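Local coordinates for putative HTH-type transcriptional regulator PF0864 (Pyrococcus furiosus, PDB 2IA0), which probably binds specific DNA sequences as a transcriptional regulator of the AsnC family, through an N-terminal winged helix-turn-helix joined to a C-terminal dimeric alpha+beta barrel domain, at residues E132-K135 and F136-N140; E94-I97 and S98-S101; A30-T33 and I34-S38; I48-R51 and I52-Q56; K42-E45 and S46-H49. All coordinates share one frame; numbering follows the deposited sequence.

Contact 1: E132-K135 and F136-N140; sequences ELVK and FIEEN
Lys135 and Glu139, one turn apart on the helix, bring their long side chains together on its exposed side, and they do so through carbon rather than charge. Lys135 CE lies 3.4 Å from Glu139 OE2, while Lys135 NZ stops 4.6 Å from that oxygen. The opposite charges probably attract, but they form no salt bridge. With CG anti to the backbone N (chi1 -151°), the lysine runs out extended; the glutamate, bent at chi2, slants across its end.

Main-chain bonds hold the turns in step. Ile137 N to Leu133 O and Glu138 N to Val134 O are both 2.8 Å and nearly straight. Phe136 N reaches Glu132 O at a poorer angle of 134°, and Glu139 N to Lys135 O is long and weak at 3.3 Å.

Apolar contacts are modest: Val134 CG1 is 4.2 Å from Glu138 CG. The side chain of Ile137 comes within about 4 Å of a bound gold ion.

The buried side of this amphipathic helix rests on the sheet of the alpha+beta barrel domain, with Leu133 on His76 and Ala78 of strand 76-84 and Phe136 on Val125 and Lys127 of strand 120-127.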
loop_
_atom_site.group_PDB
_atom_site.type_symbol
_atom_site.label_atom_id
_atom_site.label_comp_id
_atom_site.label_asym_id
_atom_site.label_seq_id
_atom_site.Cartn_x
_atom_site.Cartn_y
_atom_site.Cartn_z
ATOM N N GLU A 132 -17.347 13.648 3.009
ATOM C CA GLU A 132 -16.821 13.047 4.231
ATOM C C GLU A 132 -15.325 13.437 4.409
ATOM O O GLU A 132 -14.843 13.586 5.526
ATOM C CB GLU A 132 -17.031 11.520 4.233
ATOM C CG GLU A 132 -18.362 11.052 4.872
ATOM C CD GLU A 132 -18.648 9.553 4.685
ATOM O OE1 GLU A 132 -17.688 8.750 4.559
ATOM O OE2 GLU A 132 -19.847 9.168 4.669
ATOM N N LEU A 133 -14.613 13.626 3.295
ATOM C CA LEU A 133 -13.220 14.087 3.298
ATOM C C LEU A 133 -13.065 15.552 3.718
ATOM O O LEU A 133 -12.200 15.883 4.525
ATOM C CB LEU A 133 -12.588 13.872 1.921
ATOM C CG LEU A 133 -11.768 12.593 1.731
ATOM C CD1 LEU A 133 -11.986 11.957 0.362
ATOM C CD2 LEU A 133 -10.299 12.920 1.950
ATOM N N VAL A 134 -13.889 16.425 3.149
ATOM C CA VAL A 134 -13.951 17.825 3.560
ATOM C C VAL A 134 -14.216 17.918 5.061
ATOM O O VAL A 134 -13.435 18.494 5.811
ATOM C CB VAL A 134 -15.016 18.585 2.741
ATOM C CG1 VAL A 134 -15.427 19.919 3.421
ATOM C CG2 VAL A 134 -14.504 18.793 1.314
ATOM N N LYS A 135 -15.313 17.308 5.478
ATOM C CA LYS A 135 -15.686 17.158 6.878
ATOM C C LYS A 135 -14.563 16.534 7.721
ATOM O O LYS A 135 -14.385 16.913 8.882
ATOM C CB LYS A 135 -16.968 16.317 6.961
ATOM C CG LYS A 135 -17.846 16.604 8.152
ATOM C CD LYS A 135 -18.726 15.396 8.494
ATOM C CE LYS A 135 -19.035 15.398 9.993
ATOM N NZ LYS A 135 -19.933 14.272 10.372
ATOM N N PHE A 136 -13.814 15.578 7.153
ATOM C CA PHE A 136 -12.657 14.992 7.846
ATOM C C PHE A 136 -11.524 16.009 8.032
ATOM O O PHE A 136 -10.954 16.093 9.111
ATOM C CB PHE A 136 -12.115 13.742 7.135
ATOM C CG PHE A 136 -10.850 13.184 7.756
ATOM C CD1 PHE A 136 -10.914 12.154 8.700
ATOM C CD2 PHE A 136 -9.601 13.690 7.410
ATOM C CE1 PHE A 136 -9.746 11.623 9.287
ATOM C CE2 PHE A 136 -8.433 13.185 7.998
ATOM C CZ PHE A 136 -8.508 12.134 8.938
ATOM N N ILE A 137 -11.173 16.729 6.970
ATOM C CA ILE A 137 -10.165 17.791 7.043
ATOM C C ILE A 137 -10.557 18.951 7.980
ATOM O O ILE A 137 -9.717 19.403 8.772
ATOM C CB ILE A 137 -9.719 18.243 5.621
ATOM C CG1 ILE A 137 -8.932 17.091 4.954
ATOM C CG2 ILE A 137 -8.881 19.543 5.664
ATOM C CD1 ILE A 137 -9.092 17.023 3.475
ATOM N N GLU A 138 -11.817 19.399 7.933
ATOM C CA GLU A 138 -12.301 20.424 8.894
ATOM C C GLU A 138 -11.966 20.019 10.332
ATOM O O GLU A 138 -11.459 20.834 11.123
ATOM C CB GLU A 138 -13.831 20.704 8.812
ATOM C CG GLU A 138 -14.476 20.823 7.415
ATOM C CD GLU A 138 -15.810 21.639 7.411
ATOM O OE1 GLU A 138 -15.763 22.898 7.442
ATOM O OE2 GLU A 138 -16.908 21.031 7.340
ATOM N N GLU A 139 -12.237 18.748 10.641
ATOM C CA GLU A 139 -12.265 18.234 12.011
ATOM C C GLU A 139 -10.941 17.756 12.569
ATOM O O GLU A 139 -10.663 17.948 13.757
ATOM C CB GLU A 139 -13.303 17.116 12.128
ATOM C CG GLU A 139 -14.667 17.643 12.503
ATOM C CD GLU A 139 -15.813 16.852 11.914
ATOM O OE1 GLU A 139 -15.760 15.601 11.950
ATOM O OE2 GLU A 139 -16.788 17.497 11.431
ATOM N N ASN A 140 -10.117 17.171 11.711
ATOM C CA ASN A 140 -8.904 16.477 12.147
ATOM C C ASN A 140 -7.593 17.037 11.586
ATOM O O ASN A 140 -6.523 16.616 12.001
ATOM C CB ASN A 140 -9.004 14.986 11.806
ATOM C CG ASN A 140 -10.188 14.305 12.471
ATOM O OD1 ASN A 140 -10.245 14.192 13.694
ATOM N ND2 ASN A 140 -11.131 13.825 11.661
#

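Contact 2: E94-I97 and S98-S101; sequences ERYI and SYIS
Tyr96 lays one face of its ring over the end of Ile100, one turn on: Ile100 CD1 is 3.8 Å from the ring centroid in a CH-pi contact, 30° off the ring normal. The methyl sits nearer the CE2 side, with Tyr96 CE2 only 3.3 Å away. Tyr96 has CG anti to the backbone N (chi1 -170°), which brings the ring forward over the following turn. There it also meets Tyr99, whose CD2 lies 4.0 Å from Tyr96 CE1; that carbon of Tyr96 comes to the edge of the Tyr99 ring, in its plane, and the two side chains cross obliquely. Tyr96 OH hydrogen-bonds to Pro145 O, beyond this helix.

These residues belong to helix 91-105 of the alpha+beta barrel domain, which packs Ile97 and Ile100 onto Ile121 of strand 120-127. Both serines turn OG back beside their own backbone N, toward the preceding turn. Ser101 OG donates to Ile97 O at 2.9 Å, from 41° above the carbonyl plane, and Ser101 N reaches the same oxygen at 2.7 Å, so two donors grip it. Ser98 N bonds to Glu94 O at 3.2 Å, and a water links Ser98 OG to Glu94 OE2. On the second subunit, Lys159 packs against Ile97 and Ser98 and makes a weak hydrogen bond to Ser101 OG.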
loop_
_atom_site.group_PDB
_atom_site.type_symbol
_atom_site.label_atom_id
_atom_site.label_comp_id
_atom_site.label_asym_id
_atom_site.label_seq_id
_atom_site.Cartn_x
_atom_site.Cartn_y
_atom_site.Cartn_z
ATOM N N GLU A 94 10.293 16.405 17.148
ATOM C CA GLU A 94 10.187 14.949 17.091
ATOM C C GLU A 94 8.970 14.449 17.873
ATOM O O GLU A 94 8.219 13.614 17.368
ATOM C CB GLU A 94 11.484 14.299 17.592
ATOM C CG GLU A 94 11.487 12.776 17.611
ATOM C CD GLU A 94 12.242 12.218 18.836
ATOM O OE1 GLU A 94 13.448 12.552 19.008
ATOM O OE2 GLU A 94 11.626 11.456 19.631
ATOM N N ARG A 95 8.755 14.981 19.081
ATOM C CA ARG A 95 7.656 14.525 19.948
ATOM C C ARG A 95 6.272 14.985 19.507
ATOM O O ARG A 95 5.277 14.287 19.753
ATOM C CB ARG A 95 7.889 14.959 21.395
ATOM C CG ARG A 95 8.634 13.964 22.246
ATOM C CD ARG A 95 8.871 14.570 23.617
ATOM N NE ARG A 95 10.288 14.796 23.777
ATOM C CZ ARG A 95 10.863 15.817 24.385
ATOM N NH1 ARG A 95 10.161 16.794 24.929
ATOM N NH2 ARG A 95 12.184 15.844 24.425
ATOM N N TYR A 96 6.225 16.163 18.892
ATOM C CA TYR A 96 5.002 16.766 18.375
ATOM C C TYR A 96 4.479 16.012 17.159
ATOM O O TYR A 96 3.303 15.704 17.082
ATOM C CB TYR A 96 5.222 18.243 18.026
ATOM C CG TYR A 96 3.927 18.962 17.725
ATOM C CD1 TYR A 96 2.927 19.047 18.694
ATOM C CD2 TYR A 96 3.691 19.551 16.473
ATOM C CE1 TYR A 96 1.731 19.690 18.438
ATOM C CE2 TYR A 96 2.473 20.217 16.203
ATOM C CZ TYR A 96 1.512 20.271 17.196
ATOM O OH TYR A 96 0.321 20.889 16.980
ATOM N N ILE A 97 5.375 15.694 16.233
ATOM C CA ILE A 97 5.055 14.837 15.111
ATOM C C ILE A 97 4.558 13.446 15.526
ATOM O O ILE A 97 3.606 12.941 14.903
ATOM C CB ILE A 97 6.254 14.753 14.123
ATOM C CG1 ILE A 97 6.372 16.068 13.355
ATOM C CG2 ILE A 97 6.121 13.576 13.159
ATOM C CD1 ILE A 97 7.708 16.256 12.730
ATOM N N SER A 98 5.201 12.826 16.541
ATOM C CA SER A 98 4.710 11.549 17.124
ATOM C C SER A 98 3.274 11.658 17.604
ATOM O O SER A 98 2.463 10.785 17.327
ATOM C CB SER A 98 5.584 11.056 18.283
ATOM O OG SER A 98 6.866 10.635 17.831
ATOM N N TYR A 99 2.964 12.751 18.302
ATOM C CA TYR A 99 1.610 13.037 18.777
ATOM C C TYR A 99 0.594 13.149 17.639
ATOM O O TYR A 99 -0.483 12.575 17.707
ATOM C CB TYR A 99 1.623 14.317 19.625
ATOM C CG TYR A 99 0.277 14.931 19.897
ATOM C CD1 TYR A 99 -0.733 14.201 20.510
ATOM C CD2 TYR A 99 0.017 16.258 19.563
ATOM C CE1 TYR A 99 -1.982 14.765 20.777
ATOM C CE2 TYR A 99 -1.238 16.840 19.822
ATOM C CZ TYR A 99 -2.231 16.083 20.433
ATOM O OH TYR A 99 -3.477 16.640 20.713
ATOM N N ILE A 100 0.919 13.917 16.606
ATOM C CA ILE A 100 0.028 14.043 15.470
ATOM C C ILE A 100 -0.078 12.724 14.692
ATOM O O ILE A 100 -1.166 12.347 14.286
ATOM C CB ILE A 100 0.450 15.185 14.541
ATOM C CG1 ILE A 100 0.530 16.501 15.324
ATOM C CG2 ILE A 100 -0.540 15.313 13.379
ATOM C CD1 ILE A 100 1.415 17.494 14.651
ATOM N N SER A 101 1.044 12.038 14.487
ATOM C CA SER A 101 1.030 10.695 13.915
ATOM C C SER A 101 0.053 9.714 14.609
ATOM O O SER A 101 -0.799 9.130 13.940
ATOM C CB SER A 101 2.443 10.123 13.901
ATOM O OG SER A 101 3.228 10.813 12.938
HETATM O O HOH W 1 8.504 10.798 19.738
#

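Contact 3: A30-T33 and I34-S38; sequences ARLT and ISELS
Glu36 OE2 is gripped by two donors of a single residue, Thr33. Thr33 OG1 donates to it at 2.8 Å, using the anti lone pair of the carboxylate oxygen, and Thr33 N reaches it at 2.9 Å along an almost straight bond (173°), 32° out of the carboxylate plane. Thr33 stands at the N-cap of helix 34-41, and the bond from its backbone N to the side chain three residues on is the returning half of a capping box. With OG1 between its own backbone N and carbonyl carbon (chi1 59°), the hydroxyl is turned to the Glu36 carboxylate. An alanine in place of Glu36 would take away the acceptor shared by the N-H and hydroxyl of Thr33 and is likely to leave the threonine freer to turn.

Thr33 O accepts from Leu37 N at 2.9 Å, starting the regular helical bonding. Beside the cap the chain is apolar: Leu32 CB touches Leu37 CG at 4.2 Å, and Leu32 CD2 lies near Glu36 CB. Both leucines also lean on Leu25 of helix 17-26.

A carboxylate held at the amino end of a helix is probably stabilised in its charged form by the helix dipole and, in turn, helps fix where the first helix of the predicted helix-turn-helix begins.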
loop_
_atom_site.group_PDB
_atom_site.type_symbol
_atom_site.label_atom_id
_atom_site.label_comp_id
_atom_site.label_asym_id
_atom_site.label_seq_id
_atom_site.Cartn_x
_atom_site.Cartn_y
_atom_site.Cartn_z
ATOM N N ALA A 30 -1.811 -16.317 -3.923
ATOM C CA ALA A 30 -1.223 -17.080 -2.818
ATOM C C ALA A 30 -2.006 -18.341 -2.423
ATOM O O ALA A 30 -1.567 -19.079 -1.542
ATOM C CB ALA A 30 -0.963 -16.192 -1.599
ATOM N N ARG A 31 -3.148 -18.594 -3.076
ATOM C CA ARG A 31 -3.894 -19.855 -2.911
ATOM C C ARG A 31 -3.196 -20.995 -3.650
ATOM O O ARG A 31 -3.544 -22.161 -3.478
ATOM C CB ARG A 31 -5.313 -19.736 -3.470
ATOM C CG ARG A 31 -6.318 -18.930 -2.655
ATOM C CD ARG A 31 -7.612 -18.730 -3.445
ATOM N NE ARG A 31 -7.361 -18.625 -4.893
ATOM C CZ ARG A 31 -8.295 -18.647 -5.852
ATOM N NH1 ARG A 31 -7.929 -18.561 -7.133
ATOM N NH2 ARG A 31 -9.588 -18.757 -5.543
ATOM N N LEU A 32 -2.219 -20.664 -4.493
ATOM C CA LEU A 32 -1.489 -21.698 -5.248
ATOM C C LEU A 32 -0.759 -22.640 -4.314
ATOM O O LEU A 32 0.068 -22.202 -3.509
ATOM C CB LEU A 32 -0.488 -21.072 -6.206
ATOM C CG LEU A 32 -0.990 -20.455 -7.502
ATOM C CD1 LEU A 32 0.085 -19.558 -8.041
ATOM C CD2 LEU A 32 -1.331 -21.515 -8.493
ATOM N N THR A 33 -1.075 -23.933 -4.425
ATOM C CA THR A 33 -0.473 -24.968 -3.597
ATOM C C THR A 33 0.859 -25.417 -4.183
ATOM O O THR A 33 1.207 -25.053 -5.298
ATOM C CB THR A 33 -1.361 -26.207 -3.513
ATOM O OG1 THR A 33 -1.559 -26.711 -4.834
ATOM C CG2 THR A 33 -2.723 -25.908 -2.843
ATOM N N ILE A 34 1.577 -26.251 -3.440
ATOM C CA ILE A 34 2.888 -26.734 -3.835
ATOM C C ILE A 34 2.843 -27.556 -5.121
ATOM O O ILE A 34 3.710 -27.429 -5.973
ATOM C CB ILE A 34 3.539 -27.546 -2.660
ATOM C CG1 ILE A 34 4.136 -26.580 -1.629
ATOM C CG2 ILE A 34 4.611 -28.490 -3.155
ATOM C CD1 ILE A 34 3.946 -27.068 -0.186
ATOM N N SER A 35 1.830 -28.403 -5.253
ATOM C CA SER A 35 1.754 -29.286 -6.391
ATOM C C SER A 35 1.441 -28.518 -7.654
ATOM O O SER A 35 1.988 -28.840 -8.712
ATOM C CB SER A 35 0.805 -30.477 -6.136
ATOM O OG SER A 35 -0.542 -30.189 -6.433
ATOM N N GLU A 36 0.605 -27.480 -7.533
ATOM C CA GLU A 36 0.324 -26.530 -8.632
ATOM C C GLU A 36 1.535 -25.693 -8.985
ATOM O O GLU A 36 1.780 -25.417 -10.152
ATOM C CB GLU A 36 -0.793 -25.581 -8.255
ATOM C CG GLU A 36 -2.171 -26.190 -8.191
ATOM C CD GLU A 36 -3.154 -25.219 -7.579
ATOM O OE1 GLU A 36 -4.021 -24.680 -8.304
ATOM O OE2 GLU A 36 -3.034 -24.955 -6.368
ATOM N N LEU A 37 2.303 -25.279 -7.981
ATOM C CA LEU A 37 3.536 -24.513 -8.236
ATOM C C LEU A 37 4.607 -25.366 -8.898
ATOM O O LEU A 37 5.389 -24.882 -9.717
ATOM C CB LEU A 37 4.080 -23.919 -6.944
ATOM C CG LEU A 37 3.384 -22.692 -6.389
ATOM C CD1 LEU A 37 3.726 -22.584 -4.926
ATOM C CD2 LEU A 37 3.764 -21.423 -7.155
ATOM N N SER A 38 4.631 -26.639 -8.545
ATOM C CA SER A 38 5.603 -27.581 -9.103
ATOM C C SER A 38 5.288 -27.890 -10.579
ATOM O O SER A 38 6.179 -27.994 -11.408
ATOM C CB SER A 38 5.625 -28.861 -8.257
ATOM O OG SER A 38 5.983 -29.973 -9.056
#

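Contact 4: I48-R51 and I52-Q56; sequences IHFR and IKKLQ
The His49 and Phe50 rings each lie alongside a lysine one turn further on. Lys53 CD comes obliquely to the His49 ring, 3.6 Å from His49 NE2, and Lys54 CD approaches the Phe50 ring in the same oblique manner, 3.9 Å from Phe50 CZ. Both rings stand with CG anti to the backbone N (His49 chi1 173°), which tips them forward over the next turn, and in each pair ring and chain point the same way. This is helix 45-57, the second helix of the predicted helix-turn-helix and so, by analogy with other winged helix-turn-helix proteins, probably the recognition helix. Lys53 NZ stands 4.2 Å from His49 NE2, close enough that the lysine's charge would probably disfavour protonation of the imidazole.

Another side of the helix is apolar. Ile48 CG2 touches Ile52 CD1 at 3.6 Å, the two chains crossing obliquely. Leu37 of helix 34-41 rests on both isoleucines, and Ile22 of helix 17-26 packs on Ile52. An alanine in place of Ile52 would probably open a gap between the helices, leaving Ile48 CG2 and Leu37 without the methyl they pack on.

Arg51 bends at chi2 and forms salt bridges through NH1 with Asp19 and Asp16, tying the helix to the N-terminal part of the domain. Down the backbone, Lys53 N bonds to His49 O in a nearly straight line (176°), and Leu55 N bonds to Arg51 O at 3.0 Å, with Leu55 CG also 3.2 Å from that oxygen.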
loop_
_atom_site.group_PDB
_atom_site.type_symbol
_atom_site.label_atom_id
_atom_site.label_comp_id
_atom_site.label_asym_id
_atom_site.label_seq_id
_atom_site.Cartn_x
_atom_site.Cartn_y
_atom_site.Cartn_z
ATOM N N ILE A 48 10.002 -27.173 -4.177
ATOM C CA ILE A 48 9.082 -26.045 -3.957
ATOM C C ILE A 48 8.782 -25.861 -2.468
ATOM O O ILE A 48 8.960 -24.781 -1.913
ATOM C CB ILE A 48 7.752 -26.196 -4.789
ATOM C CG1 ILE A 48 8.043 -26.264 -6.302
ATOM C CG2 ILE A 48 6.759 -25.086 -4.458
ATOM C CD1 ILE A 48 9.008 -25.213 -6.798
ATOM N N HIS A 49 8.381 -26.963 -1.842
ATOM C CA HIS A 49 8.043 -27.046 -0.424
ATOM C C HIS A 49 9.169 -26.507 0.482
ATOM O O HIS A 49 8.949 -25.587 1.280
ATOM C CB HIS A 49 7.687 -28.497 -0.113
ATOM C CG HIS A 49 7.477 -28.786 1.339
ATOM N ND1 HIS A 49 6.393 -28.310 2.045
ATOM C CD2 HIS A 49 8.196 -29.540 2.208
ATOM C CE1 HIS A 49 6.461 -28.744 3.291
ATOM N NE2 HIS A 49 7.546 -29.489 3.417
ATOM N N PHE A 50 10.370 -27.052 0.307
ATOM C CA PHE A 50 11.566 -26.583 0.993
ATOM C C PHE A 50 11.874 -25.087 0.779
ATOM O O PHE A 50 12.108 -24.364 1.745
ATOM C CB PHE A 50 12.765 -27.449 0.601
ATOM C CG PHE A 50 14.076 -26.961 1.147
ATOM C CD1 PHE A 50 14.985 -26.286 0.321
ATOM C CD2 PHE A 50 14.415 -27.179 2.480
ATOM C CE1 PHE A 50 16.210 -25.830 0.824
ATOM C CE2 PHE A 50 15.641 -26.734 2.982
ATOM C CZ PHE A 50 16.536 -26.056 2.151
ATOM N N ARG A 51 11.890 -24.647 -0.479
ATOM C CA ARG A 51 12.049 -23.224 -0.828
ATOM C C ARG A 51 11.032 -22.334 -0.116
ATOM O O ARG A 51 11.396 -21.301 0.400
ATOM C CB ARG A 51 11.915 -22.986 -2.338
ATOM C CG ARG A 51 12.893 -23.724 -3.208
ATOM C CD ARG A 51 14.293 -23.433 -2.774
ATOM N NE ARG A 51 15.271 -23.797 -3.800
ATOM C CZ ARG A 51 15.780 -22.951 -4.688
ATOM N NH1 ARG A 51 15.394 -21.688 -4.693
ATOM N NH2 ARG A 51 16.681 -23.361 -5.566
ATOM N N ILE A 52 9.768 -22.734 -0.084
ATOM C CA ILE A 52 8.737 -21.933 0.588
ATOM C C ILE A 52 8.925 -21.842 2.107
ATOM O O ILE A 52 8.867 -20.731 2.665
ATOM C CB ILE A 52 7.306 -22.396 0.209
ATOM C CG1 ILE A 52 7.007 -22.014 -1.250
ATOM C CG2 ILE A 52 6.263 -21.789 1.137
ATOM C CD1 ILE A 52 5.844 -22.777 -1.845
ATOM N N LYS A 53 9.188 -22.983 2.765
ATOM C CA LYS A 53 9.524 -23.001 4.187
ATOM C C LYS A 53 10.729 -22.106 4.472
ATOM O O LYS A 53 10.744 -21.395 5.465
ATOM C CB LYS A 53 9.772 -24.430 4.708
ATOM C CG LYS A 53 8.510 -25.181 5.129
ATOM C CD LYS A 53 8.761 -26.678 5.383
ATOM C CE LYS A 53 9.114 -27.007 6.862
ATOM N NZ LYS A 53 9.092 -28.510 7.188
ATOM N N LYS A 54 11.719 -22.132 3.591
ATOM C CA LYS A 54 12.952 -21.380 3.787
ATOM C C LYS A 54 12.719 -19.867 3.668
ATOM O O LYS A 54 13.256 -19.092 4.467
ATOM C CB LYS A 54 14.030 -21.865 2.810
ATOM C CG LYS A 54 15.444 -21.850 3.358
ATOM C CD LYS A 54 15.682 -22.966 4.401
ATOM C CE LYS A 54 16.919 -22.633 5.255
ATOM N NZ LYS A 54 16.967 -23.386 6.542
ATOM N N LEU A 55 11.905 -19.449 2.694
ATOM C CA LEU A 55 11.573 -18.020 2.505
ATOM C C LEU A 55 10.711 -17.492 3.638
ATOM O O LEU A 55 10.861 -16.343 4.070
ATOM C CB LEU A 55 10.890 -17.773 1.155
ATOM C CG LEU A 55 11.666 -18.153 -0.102
ATOM C CD1 LEU A 55 10.720 -18.339 -1.260
ATOM C CD2 LEU A 55 12.727 -17.119 -0.430
ATOM N N GLN A 56 9.819 -18.346 4.124
ATOM C CA GLN A 56 9.035 -18.042 5.310
ATOM C C GLN A 56 9.914 -17.885 6.563
ATOM O O GLN A 56 9.748 -16.917 7.302
ATOM C CB GLN A 56 7.945 -19.101 5.514
ATOM C CG GLN A 56 6.798 -19.045 4.498
ATOM C CD GLN A 56 5.854 -20.259 4.600
ATOM O OE1 GLN A 56 6.229 -21.317 5.089
ATOM N NE2 GLN A 56 4.639 -20.104 4.121
#

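Contact 5: K42-E45 and S46-H49; sequences KKPE and STIH
Thr47 sits beside Pro44: its OG1 rests against the proline ring, 3.8 Å from Pro44 CD, the two side chains pointing the same way. The hydroxyl is beside its own backbone N (chi1 -43°), which turns it back toward the proline. Thr47 N also makes a weak bond to Pro44 O at 3.1 Å, bent to 125°.

Ile48 N, next along, reaches the same Pro44 O at 3.3 Å, in the carbonyl plane and much straighter at 167°. One carbonyl therefore serves two successive N-H groups as the helix starts. From the same residue, Ile48 CD1 reaches back to Lys43 CB at 3.8 Å, bringing the aliphatic root of that lysine against the start of the helix; Leu18 of helix 17-26 touches both residues. At His49 the bonding is regular, with His49 N to Glu45 O at 3.0 Å.

Pro44 is the N-cap residue, and its ring has no N-H for a returning side chain to bind, so no capping box forms through its nitrogen. Lys42, with positive phi, is the first residue to leave the preceding helix; the short link from there to helix 45-57 is the turn of the predicted helix-turn-helix.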
loop_
_atom_site.group_PDB
_atom_site.type_symbol
_atom_site.label_atom_id
_atom_site.label_comp_id
_atom_site.label_asym_id
_atom_site.label_seq_id
_atom_site.Cartn_x
_atom_site.Cartn_y
_atom_site.Cartn_z
ATOM N N LYS A 42 7.823 -26.564 -13.032
ATOM C CA LYS A 42 8.510 -27.753 -13.551
ATOM C C LYS A 42 9.698 -28.124 -12.681
ATOM O O LYS A 42 10.808 -28.305 -13.172
ATOM C CB LYS A 42 8.926 -27.573 -15.018
ATOM C CG LYS A 42 7.793 -27.132 -15.950
ATOM C CD LYS A 42 8.291 -26.994 -17.372
ATOM C CE LYS A 42 7.134 -26.693 -18.350
ATOM N NZ LYS A 42 7.658 -26.305 -19.696
ATOM N N LYS A 43 9.420 -28.234 -11.383
ATOM C CA LYS A 43 10.379 -28.510 -10.322
ATOM C C LYS A 43 9.743 -29.546 -9.407
ATOM O O LYS A 43 8.520 -29.545 -9.263
ATOM C CB LYS A 43 10.635 -27.228 -9.521
ATOM C CG LYS A 43 11.986 -26.580 -9.758
ATOM C CD LYS A 43 12.220 -26.295 -11.211
ATOM C CE LYS A 43 13.623 -25.824 -11.472
ATOM N NZ LYS A 43 13.618 -25.247 -12.834
ATOM N N PRO A 44 10.544 -30.443 -8.792
ATOM C CA PRO A 44 9.904 -31.422 -7.926
ATOM C C PRO A 44 9.180 -30.739 -6.763
ATOM O O PRO A 44 9.643 -29.696 -6.263
ATOM C CB PRO A 44 11.077 -32.258 -7.406
ATOM C CG PRO A 44 12.165 -32.015 -8.320
ATOM C CD PRO A 44 12.006 -30.626 -8.828
ATOM N N GLU A 45 8.050 -31.320 -6.360
ATOM C CA GLU A 45 7.252 -30.822 -5.252
ATOM C C GLU A 45 8.034 -30.534 -3.972
ATOM O O GLU A 45 7.804 -29.517 -3.351
ATOM C CB GLU A 45 6.125 -31.794 -4.945
ATOM C CG GLU A 45 4.896 -31.590 -5.781
ATOM C CD GLU A 45 3.803 -32.579 -5.444
ATOM O OE1 GLU A 45 3.486 -33.407 -6.309
ATOM O OE2 GLU A 45 3.270 -32.536 -4.319
ATOM N N SER A 46 8.936 -31.438 -3.581
ATOM C CA SER A 46 9.759 -31.276 -2.382
ATOM C C SER A 46 10.756 -30.114 -2.443
ATOM O O SER A 46 11.119 -29.561 -1.409
ATOM C CB SER A 46 10.507 -32.577 -2.044
ATOM O OG SER A 46 9.626 -33.690 -1.911
ATOM N N THR A 47 11.217 -29.752 -3.635
ATOM C CA THR A 47 12.009 -28.519 -3.771
ATOM C C THR A 47 11.175 -27.255 -3.549
ATOM O O THR A 47 11.594 -26.383 -2.804
ATOM C CB THR A 47 12.731 -28.423 -5.110
ATOM O OG1 THR A 47 13.290 -29.701 -5.415
ATOM C CG2 THR A 47 13.848 -27.394 -5.015
ATOM N N ILE A 48 10.002 -27.173 -4.177
ATOM C CA ILE A 48 9.082 -26.045 -3.957
ATOM C C ILE A 48 8.782 -25.861 -2.468
ATOM O O ILE A 48 8.960 -24.781 -1.913
ATOM C CB ILE A 48 7.752 -26.196 -4.789
ATOM C CG1 ILE A 48 8.043 -26.264 -6.302
ATOM C CG2 ILE A 48 6.759 -25.086 -4.458
ATOM C CD1 ILE A 48 9.008 -25.213 -6.798
ATOM N N HIS A 49 8.381 -26.963 -1.842
ATOM C CA HIS A 49 8.043 -27.046 -0.424
ATOM C C HIS A 49 9.169 -26.507 0.482
ATOM O O HIS A 49 8.949 -25.587 1.280
ATOM C CB HIS A 49 7.687 -28.497 -0.113
ATOM C CG HIS A 49 7.477 -28.786 1.339
ATOM N ND1 HIS A 49 6.393 -28.310 2.045
ATOM C CD2 HIS A 49 8.196 -29.540 2.208
ATOM C CE1 HIS A 49 6.461 -28.744 3.291
ATOM N NE2 HIS A 49 7.546 -29.489 3.417
#

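Contacts 3, 4 and 5 belong to one DNA-binding unit. Contact 4 continues the helix that contact 5 starts, sharing Ile48 and His49 with it, and contact 3 packs across both: Leu37 CD1 meets Ile52 CD1 at 3.7 Å, and Ile34 CD1 meets His49 ND1 at 3.5 Å. Ser38 OG probably hydrogen-bonds Lys43 O at 2.6 Å, tying the first helix to the turn. Contacts 1 and 2 lie in the alpha+beta barrel domain on separate helices, their nearest atoms about 6 Å apart. Between contacts 1 and 4 the centres are about 46 Å apart. The gold ion lies by contact 1; contacts 2, 3 and, through Gln56, contact 4 reach the second subunit.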